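Local coordinates for chorismate mutase and shikimate 5-dehydrogenase fusion protein (Clostridium acetobutylicum, PDB 3FBT) that probably catalyses the reversible NADPH-linked reduction of 3-dehydroshikimate to shikimate in chorismate biosynthesis, through the dehydrogenase part of the fusion represented here, at residues V218-L221 against F222-Y225. Residues are numbered along the deposited sequence; the frame is centred on the assembly and turned at random.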
ATOM      1  N   VAL A 218     -16.748   6.959 -25.536  1.00 51.48           N
ATOM      2  CA  VAL A 218     -16.003   8.147 -25.996  1.00 52.49           C
ATOM      3  C   VAL A 218     -16.913   9.136 -26.728  1.00 51.13           C
ATOM      4  O   VAL A 218     -16.614  10.318 -26.844  1.00 49.95           O
ATOM      5  CB  VAL A 218     -14.721   7.852 -26.851  1.00 53.28           C
ATOM      6  CG1 VAL A 218     -13.571   7.348 -25.951  1.00 55.33           C
ATOM      7  CG2 VAL A 218     -15.018   6.886 -27.953  1.00 53.02           C
ATOM      8  N   GLU A 219     -18.030   8.623 -27.202  1.00 52.09           N
ATOM      9  CA  GLU A 219     -19.096   9.448 -27.744  1.00 51.86           C
ATOM     10  C   GLU A 219     -20.389   9.011 -27.085  1.00 51.57           C
ATOM     11  O   GLU A 219     -20.901   7.926 -27.354  1.00 50.31           O
ATOM     12  CB  GLU A 219     -19.216   9.264 -29.255  1.00 53.13           C
ATOM     13  CG  GLU A 219     -20.185  10.254 -29.908  1.00 55.58           C
ATOM     14  CD  GLU A 219     -20.560   9.895 -31.334  1.00 59.13           C
ATOM     15  OE1 GLU A 219     -21.241   8.854 -31.566  1.00 62.37           O
ATOM     16  OE2 GLU A 219     -20.185  10.681 -32.218  1.00 59.52           O
ATOM     17  N   THR A 220     -20.878   9.842 -26.165  1.00 50.87           N
ATOM     18  CA  THR A 220     -22.206   9.719 -25.637  1.00 51.13           C
ATOM     19  C   THR A 220     -23.298  10.129 -26.694  1.00 51.48           C
ATOM     20  O   THR A 220     -23.038  10.911 -27.608  1.00 52.49           O
ATOM     21  CB  THR A 220     -22.356  10.615 -24.401  1.00 50.60           C
ATOM     22  OG1 THR A 220     -22.014  11.961 -24.739  1.00 49.80           O
ATOM     23  CG2 THR A 220     -21.427  10.163 -23.228  1.00 49.31           C
ATOM     24  N   LEU A 221     -24.516   9.628 -26.543  1.00 52.02           N
ATOM     25  CA  LEU A 221     -25.659  10.182 -27.276  1.00 52.78           C
ATOM     26  C   LEU A 221     -25.561  11.703 -27.265  1.00 52.82           C
ATOM     27  O   LEU A 221     -25.622  12.371 -28.307  1.00 54.12           O
ATOM     28  CB  LEU A 221     -26.981   9.711 -26.648  1.00 53.90           C
ATOM     29  CG  LEU A 221     -28.281   9.930 -27.449  1.00 54.61           C
ATOM     30  CD1 LEU A 221     -28.162   9.340 -28.886  1.00 57.76           C
ATOM     31  CD2 LEU A 221     -29.479   9.334 -26.723  1.00 58.22           C
ATOM     32  N   PHE A 222     -25.374  12.265 -26.077  1.00 51.34           N
ATOM     33  CA  PHE A 222     -25.220  13.693 -25.967  1.00 49.26           C
ATOM     34  C   PHE A 222     -24.197  14.264 -26.942  1.00 50.00           C
ATOM     35  O   PHE A 222     -24.461  15.330 -27.527  1.00 48.90           O
ATOM     36  CB  PHE A 222     -24.864  14.080 -24.537  1.00 48.61           C
ATOM     37  CG  PHE A 222     -24.471  15.528 -24.343  1.00 44.90           C
ATOM     38  CD1 PHE A 222     -25.432  16.507 -24.326  1.00 40.36           C
ATOM     39  CD2 PHE A 222     -23.146  15.892 -24.091  1.00 40.79           C
ATOM     40  CE1 PHE A 222     -25.096  17.788 -24.093  1.00 40.05           C
ATOM     41  CE2 PHE A 222     -22.789  17.180 -23.815  1.00 35.16           C
ATOM     42  CZ  PHE A 222     -23.775  18.146 -23.825  1.00 40.69           C
ATOM     43  N   LEU A 223     -23.024  13.626 -27.075  1.00 49.43           N
ATOM     44  CA  LEU A 223     -22.015  14.100 -27.991  1.00 49.78           C
ATOM     45  C   LEU A 223     -22.237  13.781 -29.512  1.00 51.43           C
ATOM     46  O   LEU A 223     -21.827  14.563 -30.379  1.00 50.51           O
ATOM     47  CB  LEU A 223     -20.635  13.629 -27.547  1.00 51.40           C
ATOM     48  CG  LEU A 223     -20.099  14.209 -26.227  1.00 47.24           C
ATOM     49  CD1 LEU A 223     -18.762  13.557 -25.978  1.00 49.21           C
ATOM     50  CD2 LEU A 223     -19.951  15.756 -26.291  1.00 42.25           C
ATOM     51  N   LYS A 224     -22.838  12.636 -29.816  1.00 52.80           N
ATOM     52  CA  LYS A 224     -23.266  12.341 -31.184  1.00 55.52           C
ATOM     53  C   LYS A 224     -24.146  13.503 -31.673  1.00 55.87           C
ATOM     54  O   LYS A 224     -23.800  14.242 -32.649  1.00 57.06           O
ATOM     55  CB  LYS A 224     -24.071  11.036 -31.210  1.00 56.21           C
ATOM     56  CG  LYS A 224     -24.560  10.681 -32.610  1.00 57.86           C
ATOM     57  CD  LYS A 224     -25.738   9.767 -32.586  1.00 57.15           C
ATOM     58  CE  LYS A 224     -25.454   8.489 -31.765  1.00 58.30           C
ATOM     59  NZ  LYS A 224     -26.281   7.322 -32.273  1.00 58.84           N
ATOM     60  N   TYR A 225     -25.240  13.704 -30.934  1.00 55.53           N
ATOM     61  CA  TYR A 225     -26.125  14.848 -31.115  1.00 55.01           C
ATOM     62  C   TYR A 225     -25.377  16.084 -31.512  1.00 55.30           C
ATOM     63  O   TYR A 225     -25.804  16.803 -32.413  1.00 56.04           O
ATOM     64  CB  TYR A 225     -26.847  15.186 -29.819  1.00 53.71           C
ATOM     65  CG  TYR A 225     -27.950  14.262 -29.483  1.00 53.95           C
ATOM     66  CD1 TYR A 225     -28.297  13.225 -30.328  1.00 52.90           C
ATOM     67  CD2 TYR A 225     -28.684  14.450 -28.308  1.00 54.68           C
ATOM     68  CE1 TYR A 225     -29.355  12.365 -30.001  1.00 54.22           C
ATOM     69  CE2 TYR A 225     -29.690  13.620 -27.961  1.00 52.38           C
ATOM     70  CZ  TYR A 225     -30.052  12.595 -28.808  1.00 55.58           C
ATOM     71  OH  TYR A 225     -31.101  11.790 -28.414  1.00 57.91           O
TER
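T220 and L223 make the capping bond that starts helix 221-228. The L223 backbone N-H donates to T220 OG1, with N to OG1 at 3.0 Å and an N-H...O angle of 148°. A chi1 of 56° places this hydroxyl between the backbone N and the carbonyl carbon of T220, where it faces the first turn. L223 also packs its side chain on the cap oxygen, with CG 3.3 Å from T220 OG1. OG1 is also hydrogen-bonded to D212 at the end of strand 209-212, which ties the helix start to the sheet.

Two main-chain bonds follow. K224 N donates to T220 O at 2.8 Å, almost straight at 169°. Y225 N donates to L221 O at 3.0 Å. That carbonyl oxygen also lies over one face of the Y225 ring, offset toward the rim.

Van der Waals contacts join L221 and Y225, one turn apart. L221 CD1 lies against CE1 and CZ of the Y225 ring, 3.4 Å from CE1, while L221 CD2 comes equally near Y225 OH. Beyond the segment, Y225 packs on K201 and V204 of helix 201-204. On the buried side, L223 packs on A210 and D212.

The extended E219 side chain crosses that of K224 at a slant. Its OE1 lies 3.6 Å from K224 CB. The charged ends do not meet, with E219 OE1 and K224 NZ 5.3 Å apart. The salt bridge of E219 is instead made by OE2 to R227, about one turn beyond K224.

This is a threonine N-cap on a helix that follows the fifth strand across the parallel sheet of the Rossmann-type domain, the probable NADP-binding half of shikimate dehydrogenases.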